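PDB 2QDL: chemotaxis signal transduction protein from Thermoanaerobacter tengcongensis, which probably acts as a scaffold that couples chemoreceptors to the histidine kinase CheA in bacterial chemotaxis signalling. Local coordinates for residues I83-V86 against Q91-G94; V100-P105 against A129-K134; E112-P115 against D121-F124. All coordinates share one frame; numbering follows the deposited sequence.

Contact 1 of 3, residues I83-V86 against Q91-G94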
loop_
_atom_site.group_PDB
_atom_site.type_symbol
_atom_site.label_atom_id
_atom_site.label_comp_id
_atom_site.label_asym_id
_atom_site.label_seq_id
_atom_site.Cartn_x
_atom_site.Cartn_y
_atom_site.Cartn_z
ATOM N N ILE A 83 0.072 -9.905 -0.753
ATOM C CA ILE A 83 0.127 -8.928 -1.808
ATOM C C ILE A 83 -1.227 -8.267 -1.932
ATOM O O ILE A 83 -2.206 -8.892 -2.355
ATOM C CB ILE A 83 0.530 -9.537 -3.199
ATOM C CG1 ILE A 83 1.915 -10.208 -3.124
ATOM C CG2 ILE A 83 0.462 -8.432 -4.265
ATOM C CD1 ILE A 83 2.248 -11.137 -4.329
ATOM N N ILE A 84 -1.254 -6.988 -1.578
ATOM C CA ILE A 84 -2.464 -6.166 -1.704
ATOM C C ILE A 84 -2.562 -5.656 -3.123
ATOM O O ILE A 84 -1.664 -4.937 -3.606
ATOM C CB ILE A 84 -2.448 -4.966 -0.744
ATOM C CG1 ILE A 84 -2.244 -5.455 0.711
ATOM C CG2 ILE A 84 -3.708 -4.147 -0.897
ATOM C CD1 ILE A 84 -2.154 -4.343 1.720
ATOM N N ILE A 85 -3.648 -6.036 -3.787
ATOM C CA ILE A 85 -3.913 -5.576 -5.148
ATOM C C ILE A 85 -4.621 -4.238 -5.105
ATOM O O ILE A 85 -5.692 -4.086 -4.500
ATOM C CB ILE A 85 -4.713 -6.593 -5.977
ATOM C CG1 ILE A 85 -4.109 -8.004 -5.862
ATOM C CG2 ILE A 85 -4.918 -6.116 -7.459
ATOM C CD1 ILE A 85 -2.673 -8.144 -6.314
ATOM N N VAL A 86 -3.990 -3.259 -5.734
ATOM C CA VAL A 86 -4.538 -1.915 -5.832
ATOM C C VAL A 86 -4.640 -1.517 -7.338
ATOM O O VAL A 86 -4.340 -2.310 -8.233
ATOM C CB VAL A 86 -3.665 -0.887 -5.008
ATOM C CG1 VAL A 86 -3.532 -1.331 -3.534
ATOM C CG2 VAL A 86 -2.284 -0.695 -5.651
ATOM N N GLN A 91 -4.515 0.994 -13.731
ATOM C CA GLN A 91 -3.782 -0.264 -13.897
ATOM C C GLN A 91 -3.661 -1.011 -12.580
ATOM O O GLN A 91 -3.469 -0.388 -11.526
ATOM C CB GLN A 91 -2.370 0.016 -14.426
ATOM C CG GLN A 91 -2.355 0.808 -15.746
ATOM C CD GLN A 91 -3.017 0.021 -16.868
ATOM O OE1 GLN A 91 -2.838 -1.200 -16.982
ATOM N NE2 GLN A 91 -3.804 0.708 -17.684
ATOM N N LYS A 92 -3.736 -2.342 -12.635
ATOM C CA LYS A 92 -3.532 -3.172 -11.450
ATOM C C LYS A 92 -2.061 -3.225 -11.001
ATOM O O LYS A 92 -1.149 -3.366 -11.821
ATOM C CB LYS A 92 -4.058 -4.591 -11.665
ATOM C CG LYS A 92 -5.572 -4.692 -11.762
ATOM C CD LYS A 92 -6.097 -6.041 -11.249
ATOM C CE LYS A 92 -7.633 -6.172 -11.391
ATOM N NZ LYS A 92 -8.390 -4.893 -11.094
ATOM N N ALA A 93 -1.851 -3.117 -9.689
ATOM C CA ALA A 93 -0.522 -3.199 -9.094
ATOM C C ALA A 93 -0.626 -3.980 -7.787
ATOM O O ALA A 93 -1.721 -4.087 -7.211
ATOM C CB ALA A 93 0.052 -1.785 -8.875
ATOM N N GLY A 94 0.491 -4.579 -7.361
ATOM C CA GLY A 94 0.571 -5.331 -6.122
ATOM C C GLY A 94 1.579 -4.700 -5.170
ATOM O O GLY A 94 2.667 -4.270 -5.578
#
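The flat groups joining Val86 and Ala93 are their peptide units. The side chains of these two residues lie on one face of the paired strands, and Ile85 and Gly94 belong to the other face. At the outer edges the backbone pairing continues: Ile83 makes a backbone hydrogen bond with Val35, and Gly94 one with Pro62. Val86 and Ala93 form the antiparallel hydrogen-bonded pair. Val86 N donates to Ala93 O at 2.8 Å. Ala93 N donates back to Val86 O at 3.0 Å. Each oxygen also receives a CA-H contact. Ile85 CA lies 3.4 Å from Ala93 O, and Lys92 CA makes the same kind of approach to Val86 O. On the Val86 face, Val86 CG2 meets Ala93 CB at 4.1 Å. On the other face, Ile83 CG2 stands anti to its own backbone N (CG1 takes chi1 -59°) and rests 3.6 Å from Gly94 CA. Gly94 has no side chain to intervene. Nearby, Lys92 runs obliquely across Ile85, with Lys92 CD 4.0 Å from Ile85 CG2. This is the beta hairpin of strands 82-88 and 91-106. Two reciprocal backbone bonds satisfy the amides of Val86 and Ala93 in a largely buried contact. Aliphatic carbon packs on both faces, and the exposed Lys92 adds its methylene carbon at the rim.

Contact 2 of 3, residues V100-P105 against A129-K134; sequences VHEVIP and AKTDDK
Ile104 holds CG1 between its backbone N and carbonyl carbon (chi1 56°), and its chain then runs extended (chi2 175°). This places CD1 against Thr131. There the methyl CG2 is anti to the backbone N and OG1 lies beside it (chi1 -72°). The two side chains meet tip to tip, with the terminal methyl CD1 of Ile104 facing both branches of the threonine. Ile104 CD1 is 3.0 Å from Thr131 OG1 and 3.4 Å from Thr131 CG2. Both distances are short for van der Waals contact, so the exact placing is somewhat doubtful. Glu102 reaches the same threonine more loosely, with Glu102 OE2 4.5 Å from Thr131 CG2. Its carboxylate also comes within 5.0 Å of another, measured from Glu102 OE2 to Asp132 OD2. A classic beta bulge, in which His101 and Glu102 both face Val16, precedes Ile104. Thr131 ends its strand at a two-residue hairpin turn, where Thr131 N donates to Lys134 O at 2.8 Å. Ile104 and Thr131 both also touch Ile136, and Ile104 packs on Val16. Strands 12-19, 22-27 and 134-139 link the two strands in the sheet. The contact therefore joins two strands that are not neighbours in the curled, barrel-like sheet, through side chains alone. No hydrogen bond crosses it, and the two nearby acids would probably add mild repulsion rather than cohesion.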
loop_
_atom_site.group_PDB
_atom_site.type_symbol
_atom_site.label_atom_id
_atom_site.label_comp_id
_atom_site.label_asym_id
_atom_site.label_seq_id
_atom_site.Cartn_x
_atom_site.Cartn_y
_atom_site.Cartn_z
ATOM N N VAL A 100 -1.736 -8.197 7.029
ATOM C CA VAL A 100 -2.930 -7.399 7.224
ATOM C C VAL A 100 -3.396 -7.688 8.654
ATOM O O VAL A 100 -3.902 -8.779 8.951
ATOM C CB VAL A 100 -4.005 -7.739 6.161
ATOM C CG1 VAL A 100 -5.331 -7.010 6.447
ATOM C CG2 VAL A 100 -3.486 -7.398 4.757
ATOM N N HIS A 101 -3.155 -6.729 9.543
ATOM C CA HIS A 101 -3.491 -6.880 10.964
ATOM C C HIS A 101 -4.989 -6.629 11.259
ATOM O O HIS A 101 -5.675 -7.493 11.809
ATOM C CB HIS A 101 -2.594 -5.973 11.807
ATOM C CG HIS A 101 -1.145 -6.355 11.745
ATOM N ND1 HIS A 101 -0.653 -7.511 12.317
ATOM C CD2 HIS A 101 -0.091 -5.751 11.150
ATOM C CE1 HIS A 101 0.649 -7.584 12.104
ATOM N NE2 HIS A 101 1.009 -6.546 11.367
ATOM N N GLU A 102 -5.483 -5.453 10.882
ATOM C CA GLU A 102 -6.844 -5.067 11.218
ATOM C C GLU A 102 -7.474 -4.174 10.174
ATOM O O GLU A 102 -6.816 -3.752 9.217
ATOM C CB GLU A 102 -6.900 -4.413 12.610
ATOM C CG GLU A 102 -6.191 -3.105 12.761
ATOM C CD GLU A 102 -6.037 -2.686 14.232
ATOM O OE1 GLU A 102 -6.905 -3.011 15.065
ATOM O OE2 GLU A 102 -5.035 -2.019 14.548
ATOM N N VAL A 103 -8.767 -3.949 10.358
ATOM C CA VAL A 103 -9.563 -3.038 9.582
ATOM C C VAL A 103 -10.218 -2.105 10.602
ATOM O O VAL A 103 -11.075 -2.520 11.384
ATOM C CB VAL A 103 -10.657 -3.747 8.727
ATOM C CG1 VAL A 103 -11.480 -2.722 7.965
ATOM C CG2 VAL A 103 -10.029 -4.739 7.748
ATOM N N ILE A 104 -9.784 -0.850 10.605
ATOM C CA ILE A 104 -10.289 0.097 11.588
ATOM C C ILE A 104 -11.092 1.267 11.005
ATOM O O ILE A 104 -10.730 1.806 9.979
ATOM C CB ILE A 104 -9.177 0.616 12.538
ATOM C CG1 ILE A 104 -8.030 1.247 11.776
ATOM C CG2 ILE A 104 -8.672 -0.526 13.436
ATOM C CD1 ILE A 104 -7.039 1.832 12.718
ATOM N N PRO A 105 -12.186 1.645 11.697
ATOM C CA PRO A 105 -12.974 2.819 11.348
ATOM C C PRO A 105 -12.321 4.058 11.919
ATOM O O PRO A 105 -11.795 4.029 13.030
ATOM C CB PRO A 105 -14.302 2.561 12.058
ATOM C CG PRO A 105 -13.889 1.812 13.320
ATOM C CD PRO A 105 -12.714 0.952 12.898
ATOM N N ALA A 129 -2.806 9.196 10.223
ATOM C CA ALA A 129 -3.864 8.847 11.144
ATOM C C ALA A 129 -3.234 8.349 12.442
ATOM O O ALA A 129 -2.055 7.993 12.498
ATOM C CB ALA A 129 -4.753 7.772 10.519
ATOM N N LYS A 130 -4.004 8.337 13.515
ATOM C CA LYS A 130 -3.430 7.923 14.802
ATOM C C LYS A 130 -4.334 6.946 15.564
ATOM O O LYS A 130 -5.458 7.290 15.968
ATOM C CB LYS A 130 -3.034 9.153 15.639
ATOM C CG LYS A 130 -2.067 10.150 14.913
ATOM C CD LYS A 130 -1.257 10.975 15.901
ATOM C CE LYS A 130 -2.150 11.461 17.075
ATOM N NZ LYS A 130 -1.397 11.932 18.290
ATOM N N THR A 131 -3.841 5.722 15.742
ATOM C CA THR A 131 -4.671 4.634 16.263
ATOM C C THR A 131 -4.019 3.907 17.422
ATOM O O THR A 131 -2.806 3.672 17.387
ATOM C CB THR A 131 -4.960 3.612 15.156
ATOM O OG1 THR A 131 -5.895 4.191 14.229
ATOM C CG2 THR A 131 -5.514 2.274 15.741
ATOM N N ASP A 132 -4.837 3.502 18.409
ATOM C CA ASP A 132 -4.340 3.089 19.717
ATOM C C ASP A 132 -3.446 4.227 20.192
ATOM O O ASP A 132 -3.884 5.383 20.298
ATOM C CB ASP A 132 -3.531 1.782 19.627
ATOM C CG ASP A 132 -4.355 0.543 19.947
ATOM O OD1 ASP A 132 -5.088 0.559 20.967
ATOM O OD2 ASP A 132 -4.244 -0.454 19.186
ATOM N N ASP A 133 -2.184 3.884 20.434
ATOM C CA ASP A 133 -1.136 4.844 20.730
ATOM C C ASP A 133 -0.122 4.804 19.561
ATOM O O ASP A 133 1.089 5.017 19.736
ATOM C CB ASP A 133 -0.472 4.440 22.051
ATOM C CG ASP A 133 0.054 5.627 22.835
ATOM O OD1 ASP A 133 0.339 6.695 22.230
ATOM O OD2 ASP A 133 0.192 5.474 24.073
ATOM N N LYS A 134 -0.656 4.544 18.366
ATOM C CA LYS A 134 0.132 4.297 17.162
ATOM C C LYS A 134 -0.023 5.423 16.136
ATOM O O LYS A 134 -1.055 6.126 16.099
ATOM C CB LYS A 134 -0.315 2.976 16.507
ATOM C CG LYS A 134 -0.201 1.727 17.385
ATOM C CD LYS A 134 1.211 1.140 17.396
ATOM C CE LYS A 134 1.204 -0.256 17.983
ATOM N NZ LYS A 134 1.177 -0.206 19.469
#

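Contact 3 of 3, residues E112-P115 against D121-F124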
loop_
_atom_site.group_PDB
_atom_site.type_symbol
_atom_site.label_atom_id
_atom_site.label_comp_id
_atom_site.label_asym_id
_atom_site.label_seq_id
_atom_site.Cartn_x
_atom_site.Cartn_y
_atom_site.Cartn_z
ATOM N N GLU A 112 -4.164 13.871 9.597
ATOM C CA GLU A 112 -3.343 15.073 9.493
ATOM C C GLU A 112 -2.420 15.016 8.281
ATOM O O GLU A 112 -1.932 13.945 7.928
ATOM C CB GLU A 112 -2.482 15.250 10.744
ATOM C CG GLU A 112 -3.290 15.373 12.019
ATOM C CD GLU A 112 -2.427 15.477 13.265
ATOM O OE1 GLU A 112 -1.169 15.389 13.159
ATOM O OE2 GLU A 112 -3.022 15.649 14.362
ATOM N N PRO A 113 -2.158 16.189 7.658
ATOM C CA PRO A 113 -1.209 16.250 6.545
ATOM C C PRO A 113 0.156 15.898 7.108
ATOM O O PRO A 113 0.406 16.188 8.273
ATOM C CB PRO A 113 -1.260 17.728 6.122
ATOM C CG PRO A 113 -1.698 18.471 7.397
ATOM C CD PRO A 113 -2.699 17.522 8.002
ATOM N N PRO A 114 1.041 15.257 6.317
ATOM C CA PRO A 114 2.334 14.949 6.914
ATOM C C PRO A 114 3.179 16.216 7.113
ATOM O O PRO A 114 3.023 17.168 6.354
ATOM C CB PRO A 114 2.996 14.057 5.861
ATOM C CG PRO A 114 2.384 14.513 4.560
ATOM C CD PRO A 114 0.964 14.841 4.902
ATOM N N PRO A 115 4.086 16.218 8.105
ATOM C CA PRO A 115 5.055 17.328 8.107
ATOM C C PRO A 115 5.954 17.181 6.853
ATOM O O PRO A 115 5.901 16.137 6.201
ATOM C CB PRO A 115 5.865 17.100 9.389
ATOM C CG PRO A 115 5.665 15.653 9.729
ATOM C CD PRO A 115 4.314 15.256 9.204
ATOM N N ASP A 121 9.317 9.339 2.554
ATOM C CA ASP A 121 9.110 10.456 1.613
ATOM C C ASP A 121 7.635 10.832 1.573
ATOM O O ASP A 121 6.793 9.978 1.324
ATOM C CB ASP A 121 9.568 10.033 0.218
ATOM C CG ASP A 121 9.886 11.207 -0.695
ATOM O OD1 ASP A 121 9.087 12.147 -0.788
ATOM O OD2 ASP A 121 10.920 11.161 -1.381
ATOM N N THR A 122 7.329 12.106 1.792
ATOM C CA THR A 122 5.962 12.594 1.671
ATOM C C THR A 122 5.319 12.336 0.289
ATOM O O THR A 122 4.113 12.331 0.181
ATOM C CB THR A 122 5.876 14.091 2.003
ATOM O OG1 THR A 122 6.718 14.820 1.087
ATOM C CG2 THR A 122 6.315 14.333 3.449
ATOM N N ALA A 123 6.122 12.095 -0.745
ATOM C CA ALA A 123 5.591 11.733 -2.068
ATOM C C ALA A 123 4.733 10.475 -1.998
ATOM O O ALA A 123 3.920 10.203 -2.886
ATOM C CB ALA A 123 6.723 11.561 -3.081
ATOM N N PHE A 124 4.939 9.708 -0.937
ATOM C CA PHE A 124 4.278 8.400 -0.750
ATOM C C PHE A 124 3.247 8.457 0.372
ATOM O O PHE A 124 2.668 7.423 0.743
ATOM C CB PHE A 124 5.307 7.315 -0.410
ATOM C CG PHE A 124 6.420 7.154 -1.439
ATOM C CD1 PHE A 124 6.134 6.945 -2.792
ATOM C CD2 PHE A 124 7.767 7.160 -1.030
ATOM C CE1 PHE A 124 7.165 6.787 -3.713
ATOM C CE2 PHE A 124 8.779 6.980 -1.924
ATOM C CZ PHE A 124 8.491 6.794 -3.287
#
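The backbone at Pro114 and Pro115 is extended, in the polyproline range, and it faces the short 3-10 turn that begins at Thr122. Pro114 and Thr122 are the closest pair of CA atoms, 6.8 Å apart. The touching is done by one methyl group. Thr122 CG2 stands beside its own backbone N and anti to the carbonyl carbon, while OG1 takes the place between the two (chi1 60°). The methyl comes against the side of the Pro114 ring, near both CB and CG, with Pro114 CG 4.1 Å from Thr122 CG2. The same methyl lies 3.3 Å from the backbone oxygen Pro115 O. The Pro115 ring itself turns away. The facing turn is held by its own bonds. Asp121 OD1 accepts from Ala123 N at 3.0 Å, with an N-H...O angle of 167°, which makes an Asx turn. The carboxylate oxygen is met on its anti side, 30° out of plane. Phe124 N also donates to Asp121 O at 2.9 Å. At the end of the turn, Phe124 meets the ring of Phe70. Both segments belong to the long connection between strands 91-106 and 125-131. They meet near the surface without a hydrogen bond between them. The contact is light: one methyl packs on the Pro114 ring and on a backbone oxygen. The two bonds to Asp121 probably help to hold the turn, and the proline segment adds no hydrogen bond to it.

In the fold
The three contacts follow the chain from a buried hairpin to the surface. Contacts 1 and 2 both use strand 91-106, with centres about 21 Å apart on opposite sides of the chain's centre. Their nearest atoms are still about 5 Å apart. Contact 3 is nested in the loop that contact 2 closes, with centres about 18 Å apart and nearest atoms about 5 Å apart. Contact 3 is about 21 Å from contact 1, centre to centre. Contact 1 pairs neighbouring strands by backbone bonds. Contacts 2 and 3 have no hydrogen bond across them and rest on van der Waals packing, in contact 3 partly against a backbone oxygen.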